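Local coordinates for putative mandelate racemase (Zymomonas mobilis, PDB 2OX4), which probably acts as a magnesium-dependent lyase (dehydratase) of the mandelate racemase branch of the enolase superfamily, at residues L279-D290 against M306-H317. Sequence-based numbering, arbitrary orientation. Where two conformers were deposited one is given.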
ATOM      1  N   LEU C 279      -1.150 -12.700  10.954  1.00  8.30           N
ATOM      2  CA  LEU C 279      -1.855 -11.731  11.794  1.00  9.10           C
ATOM      3  C   LEU C 279      -1.932 -10.338  11.144  1.00  8.46           C
ATOM      4  O   LEU C 279      -2.995  -9.716  11.129  1.00 11.43           O
ATOM      5  CB  LEU C 279      -1.198 -11.674  13.180  1.00  9.49           C
ATOM      6  CG  LEU C 279      -1.324 -12.947  14.041  1.00  8.64           C
ATOM      7  CD1 LEU C 279      -0.636 -12.753  15.375  1.00 15.23           C
ATOM      8  CD2 LEU C 279      -2.781 -13.383  14.247  1.00 13.85           C
ATOM      9  N   GLU C 280      -0.819  -9.867  10.582  1.00  9.72           N
ATOM     10  CA  GLU C 280      -0.809  -8.623   9.801  1.00 12.60           C
ATOM     11  C   GLU C 280      -1.848  -8.639   8.666  1.00 17.29           C
ATOM     12  O   GLU C 280      -2.572  -7.664   8.473  1.00 14.28           O
ATOM     13  CB  GLU C 280       0.577  -8.363   9.210  1.00 13.54           C
ATOM     14  CG  GLU C 280       1.647  -7.998  10.232  1.00 17.79           C
ATOM     15  CD  GLU C 280       3.056  -7.962   9.616  1.00 26.24           C
ATOM     16  OE1 GLU C 280       3.317  -8.713   8.646  1.00 45.29           O
ATOM     17  OE2 GLU C 280       3.901  -7.185  10.101  1.00 38.28           O
ATOM     18  N   ASP C 281      -1.937  -9.757   7.948  1.00 10.86           N
ATOM     19  CA  ASP C 281      -2.909  -9.908   6.860  1.00 10.57           C
ATOM     20  C   ASP C 281      -4.314 -10.235   7.358  1.00 13.67           C
ATOM     21  O   ASP C 281      -5.269 -10.260   6.558  1.00 12.63           O
ATOM     22  CB  ASP C 281      -2.493 -11.041   5.937  1.00  9.39           C
ATOM     23  CG  ASP C 281      -1.266 -10.713   5.115  1.00 16.32           C
ATOM     24  OD1 ASP C 281      -0.684 -11.660   4.569  1.00 14.75           O
ATOM     25  OD2 ASP C 281      -0.891  -9.527   5.006  1.00 15.90           O
ATOM     26  N   ARG C 282      -4.422 -10.520   8.656  1.00  9.64           N
ATOM     27  CA  ARG C 282      -5.645 -11.044   9.288  1.00  9.52           C
ATOM     28  C   ARG C 282      -6.259 -12.241   8.527  1.00 10.71           C
ATOM     29  O   ARG C 282      -7.472 -12.320   8.325  1.00 11.74           O
ATOM     30  CB  ARG C 282      -6.661  -9.908   9.562  1.00 12.71           C
ATOM     31  CG  ARG C 282      -7.903 -10.283  10.421  1.00 10.91           C
ATOM     32  CD  ARG C 282      -7.533 -11.054  11.679  1.00 11.26           C
ATOM     33  NE  ARG C 282      -8.676 -11.613  12.431  1.00 11.67           N
ATOM     34  CZ  ARG C 282      -9.464 -12.610  12.010  1.00 10.20           C
ATOM     35  NH1 ARG C 282     -10.419 -13.080  12.811  1.00  9.86           N
ATOM     36  NH2 ARG C 282      -9.308 -13.145  10.801  1.00 13.37           N
ATOM     37  N   SER C 283      -5.407 -13.160   8.075  1.00  8.47           N
ATOM     38  CA  SER C 283      -5.862 -14.218   7.186  1.00 10.32           C
ATOM     39  C   SER C 283      -6.266 -15.510   7.907  1.00 10.85           C
ATOM     40  O   SER C 283      -6.856 -16.386   7.281  1.00 13.24           O
ATOM     41  CB  SER C 283      -4.795 -14.523   6.127  1.00  9.77           C
ATOM     42  OG  SER C 283      -3.574 -14.877   6.752  1.00  9.97           O
ATOM     43  N   ILE C 284      -5.911 -15.637   9.190  1.00 10.61           N
ATOM     44  CA  ILE C 284      -6.272 -16.826  10.012  1.00  7.68           C
ATOM     45  C   ILE C 284      -7.260 -16.396  11.102  1.00 11.28           C
ATOM     46  O   ILE C 284      -6.998 -15.443  11.859  1.00 11.43           O
ATOM     47  CB  ILE C 284      -5.037 -17.471  10.708  1.00  8.69           C
ATOM     48  CG1 ILE C 284      -3.989 -17.929   9.682  1.00 12.16           C
ATOM     49  CG2 ILE C 284      -5.450 -18.694  11.495  1.00  9.53           C
ATOM     50  CD1 ILE C 284      -2.715 -18.483  10.319  1.00 13.18           C
ATOM     51  N   ASP C 285      -8.390 -17.099  11.179  1.00  8.21           N
ATOM     52  CA  ASP C 285      -9.415 -16.849  12.203  1.00  8.21           C
ATOM     53  C   ASP C 285      -9.163 -17.645  13.484  1.00  9.36           C
ATOM     54  O   ASP C 285      -9.478 -17.191  14.590  1.00  8.30           O
ATOM     55  CB  ASP C 285     -10.794 -17.180  11.618  1.00  8.24           C
ATOM     56  CG  ASP C 285     -11.126 -16.293  10.427  1.00 13.45           C
ATOM     57  OD1 ASP C 285     -11.114 -16.795   9.284  1.00 11.81           O
ATOM     58  OD2 ASP C 285     -11.320 -15.076  10.644  1.00 12.24           O
ATOM     59  N   VAL C 286      -8.604 -18.838  13.329  1.00  7.20           N
ATOM     60  CA  VAL C 286      -8.313 -19.709  14.472  1.00 10.37           C
ATOM     61  C   VAL C 286      -6.907 -20.233  14.275  1.00 10.43           C
ATOM     62  O   VAL C 286      -6.644 -20.971  13.326  1.00  9.91           O
ATOM     63  CB  VAL C 286      -9.309 -20.914  14.567  1.00  8.68           C
ATOM     64  CG1 VAL C 286      -8.931 -21.847  15.745  1.00 13.99           C
ATOM     65  CG2 VAL C 286     -10.770 -20.424  14.713  1.00 12.02           C
ATOM     66  N   ILE C 287      -5.981 -19.804  15.123  1.00  7.39           N
ATOM     67  CA  ILE C 287      -4.602 -20.265  14.997  1.00  8.15           C
ATOM     68  C   ILE C 287      -4.402 -21.550  15.773  1.00  6.23           C
ATOM     69  O   ILE C 287      -5.021 -21.762  16.827  1.00  8.79           O
ATOM     70  CB  ILE C 287      -3.563 -19.222  15.466  1.00 12.70           C
ATOM     71  CG1 ILE C 287      -3.887 -18.722  16.880  1.00 11.43           C
ATOM     72  CG2 ILE C 287      -3.445 -18.060  14.434  1.00  9.71           C
ATOM     73  CD1 ILE C 287      -2.678 -18.142  17.602  1.00 14.42           C
ATOM     74  N   GLN C 288      -3.528 -22.407  15.250  1.00  7.56           N
ATOM     75  CA  GLN C 288      -3.359 -23.743  15.808  1.00  9.70           C
ATOM     76  C   GLN C 288      -1.905 -24.080  16.112  1.00  8.74           C
ATOM     77  O   GLN C 288      -1.401 -25.099  15.637  1.00  9.23           O
ATOM     78  CB  GLN C 288      -3.971 -24.800  14.865  1.00  9.06           C
ATOM     79  CG  GLN C 288      -5.476 -24.586  14.539  1.00  9.15           C
ATOM     80  CD  GLN C 288      -5.934 -25.422  13.356  1.00 10.34           C
ATOM     81  OE1 GLN C 288      -5.309 -25.410  12.306  1.00 12.36           O
ATOM     82  NE2 GLN C 288      -7.034 -26.150  13.524  1.00  9.61           N
ATOM     83  N   PRO C 289      -1.220 -23.247  16.934  1.00  9.92           N
ATOM     84  CA  PRO C 289       0.173 -23.568  17.230  1.00  9.54           C
ATOM     85  C   PRO C 289       0.216 -24.878  18.018  1.00  9.34           C
ATOM     86  O   PRO C 289      -0.719 -25.170  18.783  1.00  9.49           O
ATOM     87  CB  PRO C 289       0.614 -22.408  18.132  1.00 11.10           C
ATOM     88  CG  PRO C 289      -0.628 -21.894  18.725  1.00  9.01           C
ATOM     89  CD  PRO C 289      -1.684 -22.070  17.687  1.00 10.65           C
ATOM     90  N   ASP C 290       1.258 -25.664  17.791  1.00  9.99           N
ATOM     91  CA  ASP C 290       1.548 -26.850  18.595  1.00 11.23           C
ATOM     92  C   ASP C 290       2.554 -26.448  19.670  1.00 10.56           C
ATOM     93  O   ASP C 290       3.622 -25.910  19.357  1.00  9.48           O
ATOM     94  CB  ASP C 290       2.136 -27.942  17.679  1.00  9.36           C
ATOM     95  CG  ASP C 290       2.288 -29.303  18.378  1.00 18.91           C
ATOM     96  OD1 ASP C 290       2.934 -29.384  19.436  1.00 19.76           O
ATOM     97  OD2 ASP C 290       1.768 -30.301  17.852  1.00 17.19           O
ATOM     98  N   MET C 306      -0.609 -12.044  21.200  1.00  8.72           N
ATOM     99  CA  MET C 306      -0.600 -11.220  19.989  0.50  8.99           C
ATOM    100  C   MET C 306      -1.862 -11.475  19.155  1.00  8.37           C
ATOM    101  O   MET C 306      -2.478 -10.545  18.650  1.00  9.10           O
ATOM    102  CB  MET C 306       0.671 -11.500  19.168  0.50 11.37           C
ATOM    103  CG  MET C 306       1.000 -10.432  18.131  0.50 23.40           C
ATOM    104  SD  MET C 306       2.693 -10.529  17.489  0.50 10.31           S
ATOM    105  CE  MET C 306       2.764 -12.225  16.912  0.50 18.33           C
ATOM    106  N   ALA C 307      -2.256 -12.747  19.029  1.00  8.29           N
ATOM    107  CA  ALA C 307      -3.421 -13.111  18.211  1.00  7.73           C
ATOM    108  C   ALA C 307      -4.704 -12.450  18.737  1.00  7.97           C
ATOM    109  O   ALA C 307      -5.566 -12.062  17.960  1.00  6.90           O
ATOM    110  CB  ALA C 307      -3.597 -14.631  18.151  1.00  7.79           C
ATOM    111  N   HIS C 308      -4.807 -12.318  20.060  1.00  7.33           N
ATOM    112  CA  HIS C 308      -5.958 -11.693  20.706  1.00 10.16           C
ATOM    113  C   HIS C 308      -6.249 -10.261  20.214  1.00 10.38           C
ATOM    114  O   HIS C 308      -7.425  -9.899  20.079  1.00  7.83           O
ATOM    115  CB  HIS C 308      -5.772 -11.712  22.231  1.00  7.80           C
ATOM    116  CG  HIS C 308      -7.021 -11.419  23.006  1.00  9.29           C
ATOM    117  ND1 HIS C 308      -8.254 -11.928  22.660  1.00 11.83           N
ATOM    118  CD2 HIS C 308      -7.218 -10.687  24.130  1.00  9.89           C
ATOM    119  CE1 HIS C 308      -9.159 -11.522  23.537  1.00 13.51           C
ATOM    120  NE2 HIS C 308      -8.555 -10.769  24.439  1.00 10.60           N
ATOM    121  N   ILE C 309      -5.184  -9.490  19.925  1.00  9.36           N
ATOM    122  CA  ILE C 309      -5.285  -8.106  19.415  0.50  8.80           C
ATOM    123  C   ILE C 309      -6.023  -8.068  18.084  1.00  6.03           C
ATOM    124  O   ILE C 309      -6.629  -7.059  17.718  1.00  8.96           O
ATOM    125  CB  ILE C 309      -3.869  -7.485  19.170  0.50  7.85           C
ATOM    126  CG1 ILE C 309      -3.011  -7.605  20.427  0.50 18.80           C
ATOM    127  CG2 ILE C 309      -3.969  -6.024  18.762  0.50 15.74           C
ATOM    128  CD1 ILE C 309      -3.779  -7.354  21.663  0.50 10.75           C
ATOM    129  N   PHE C 310      -5.945  -9.176  17.356  1.00  7.24           N
ATOM    130  CA  PHE C 310      -6.476  -9.255  16.007  1.00  6.64           C
ATOM    131  C   PHE C 310      -7.822  -9.999  15.963  1.00  6.86           C
ATOM    132  O   PHE C 310      -8.318 -10.310  14.874  1.00  9.36           O
ATOM    133  CB  PHE C 310      -5.447  -9.937  15.092  1.00  8.50           C
ATOM    134  CG  PHE C 310      -4.181  -9.136  14.926  1.00 11.83           C
ATOM    135  CD1 PHE C 310      -4.080  -8.179  13.927  1.00 12.00           C
ATOM    136  CD2 PHE C 310      -3.099  -9.337  15.779  1.00 12.34           C
ATOM    137  CE1 PHE C 310      -2.906  -7.424  13.783  1.00 11.61           C
ATOM    138  CE2 PHE C 310      -1.926  -8.587  15.643  1.00 12.13           C
ATOM    139  CZ  PHE C 310      -1.842  -7.633  14.645  1.00 11.43           C
ATOM    140  N   GLU C 311      -8.407 -10.241  17.142  1.00  7.67           N
ATOM    141  CA  GLU C 311      -9.674 -10.995  17.281  1.00  8.25           C
ATOM    142  C   GLU C 311      -9.568 -12.365  16.593  1.00  7.99           C
ATOM    143  O   GLU C 311     -10.405 -12.766  15.762  1.00  9.52           O
ATOM    144  CB  GLU C 311     -10.900 -10.173  16.811  1.00  6.37           C
ATOM    145  CG  GLU C 311     -11.184  -8.978  17.745  1.00  9.90           C
ATOM    146  CD  GLU C 311     -12.356  -8.090  17.320  1.00 16.92           C
ATOM    147  OE1 GLU C 311     -12.809  -8.186  16.151  1.00 12.89           O
ATOM    148  OE2 GLU C 311     -12.814  -7.284  18.180  1.00 18.53           O
ATOM    149  N   VAL C 312      -8.504 -13.062  16.955  1.00  6.67           N
ATOM    150  CA  VAL C 312      -8.221 -14.402  16.476  1.00  9.61           C
ATOM    151  C   VAL C 312      -8.265 -15.290  17.713  1.00  9.87           C
ATOM    152  O   VAL C 312      -7.842 -14.873  18.795  1.00  8.17           O
ATOM    153  CB  VAL C 312      -6.815 -14.457  15.819  1.00  7.56           C
ATOM    154  CG1 VAL C 312      -6.386 -15.886  15.500  1.00  9.68           C
ATOM    155  CG2 VAL C 312      -6.779 -13.606  14.534  1.00  8.69           C
ATOM    156  N   THR C 313      -8.805 -16.498  17.574  1.00  8.81           N
ATOM    157  CA  THR C 313      -8.843 -17.397  18.728  1.00  7.05           C
ATOM    158  C   THR C 313      -7.946 -18.596  18.492  1.00 10.43           C
ATOM    159  O   THR C 313      -7.362 -18.721  17.423  1.00  9.79           O
ATOM    160  CB  THR C 313     -10.273 -17.816  19.094  1.00  8.03           C
ATOM    161  OG1 THR C 313     -10.865 -18.526  18.014  1.00 11.35           O
ATOM    162  CG2 THR C 313     -11.119 -16.593  19.448  1.00 13.04           C
ATOM    163  N   VAL C 314      -7.813 -19.456  19.503  1.00  9.03           N
ATOM    164  CA  VAL C 314      -6.731 -20.424  19.538  1.00 12.15           C
ATOM    165  C   VAL C 314      -7.269 -21.832  19.781  1.00 13.25           C
ATOM    166  O   VAL C 314      -8.108 -22.049  20.659  1.00 12.19           O
ATOM    167  CB  VAL C 314      -5.683 -20.077  20.631  1.00  8.69           C
ATOM    168  CG1 VAL C 314      -4.472 -21.000  20.513  1.00 11.38           C
ATOM    169  CG2 VAL C 314      -5.254 -18.603  20.530  1.00  9.92           C
ATOM    170  N   GLN C 315      -6.785 -22.783  18.992  1.00  9.15           N
ATOM    171  CA  GLN C 315      -6.927 -24.209  19.324  1.00  9.76           C
ATOM    172  C   GLN C 315      -5.542 -24.825  19.206  1.00 10.89           C
ATOM    173  O   GLN C 315      -5.018 -24.909  18.107  1.00 11.58           O
ATOM    174  CB  GLN C 315      -7.876 -24.892  18.308  1.00  9.34           C
ATOM    175  CG  GLN C 315      -7.835 -26.455  18.344  1.00 13.48           C
ATOM    176  CD  GLN C 315      -7.460 -27.070  17.007  1.00 11.87           C
ATOM    177  OE1 GLN C 315      -8.217 -26.997  16.037  1.00 13.26           O
ATOM    178  NE2 GLN C 315      -6.283 -27.681  16.950  1.00 10.11           N
ATOM    179  N   ALA C 316      -4.948 -25.262  20.316  1.00 10.70           N
ATOM    180  CA  ALA C 316      -3.639 -25.894  20.235  1.00 10.81           C
ATOM    181  C   ALA C 316      -3.737 -27.086  19.286  1.00  8.68           C
ATOM    182  O   ALA C 316      -4.698 -27.855  19.339  1.00  9.53           O
ATOM    183  CB  ALA C 316      -3.150 -26.337  21.594  1.00 14.06           C
ATOM    184  N   HIS C 317      -2.752 -27.227  18.414  1.00 12.25           N
ATOM    185  CA  HIS C 317      -2.592 -28.479  17.687  1.00  9.96           C
ATOM    186  C   HIS C 317      -2.057 -29.530  18.640  1.00 10.73           C
ATOM    187  O   HIS C 317      -1.024 -29.324  19.290  1.00 12.68           O
ATOM    188  CB  HIS C 317      -1.638 -28.315  16.514  1.00 10.33           C
ATOM    189  CG  HIS C 317      -1.323 -29.599  15.818  1.00 11.63           C
ATOM    190  ND1 HIS C 317      -0.170 -30.313  16.067  1.00 13.17           N
ATOM    191  CD2 HIS C 317      -2.010 -30.301  14.887  1.00 13.79           C
ATOM    192  CE1 HIS C 317      -0.163 -31.403  15.321  1.00 17.63           C
ATOM    193  NE2 HIS C 317      -1.267 -31.419  14.596  1.00 14.77           N
TER
HETATM  194  O   HOH W   1     -11.926 -16.989  16.017  1.00 12.06           O
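Val286 and Ile287 pair in parallel with Thr313 and Val314, joining two neighbouring strands of the enolase-superfamily (β/α)-barrel; helix 296-309 makes the crossover between them. The register follows from the backbone bonds: Thr313 N gives to Asp285 O (3.1 Å), Ile287 N to Thr313 O and Gln315 N to Ile287 O, and beyond the short strands His317 N continues to Pro289 O.

Ile287 turns to the helix side, where its CD1 lies 3.7 Å from Ala307 CB and its CG2 meets Val312 CG1; chi1 of 52° sets CG1 between the backbone N and carbonyl carbon, and the extended second torsion then carries CD1 to Ala307. Leu279 extends this apolar layer, its CB over one face of the Phe310 ring, 4.1 Å from the centroid and 16° off the normal. On the interior side, Val286 and Gln315 also touch Phe239 of strand 237-241.

Just after helix 271-280, Arg282, the positive-phi residue of a Schellman motif, ties two loops together. Its NE donates to Phe310 O (2.8 Å), close to the guanidinium plane, and NH1 reaches Glu311 O, while both NH1 and NH2 converge on Asp285 OD2. That carboxylate oxygen and the two carbonyls together restrain the guanidinium; Asp285 OD1 pairs with Lys256, and Val223 of a second subunit packs on Arg282.

At the opposite end the two segments approach the magnesium site formed by Glu215, Glu241 and Glu267. Gln288 NE2 donates to Gln315 OE1 (2.9 Å), their amide planes 60° apart; Tyr129 OH also bonds that oxygen, and Gln288 NE2 has a weak bond to Glu241. His317, whose side chain touches Glu267, lies next to the site without being one of its three ligands. Asp290 holds its ring in place: ND1 donates nearly in the ring plane to the anti side of Asp290 OD2 at 2.6 Å, and Asp290 OD1 accepts from Gly292 N.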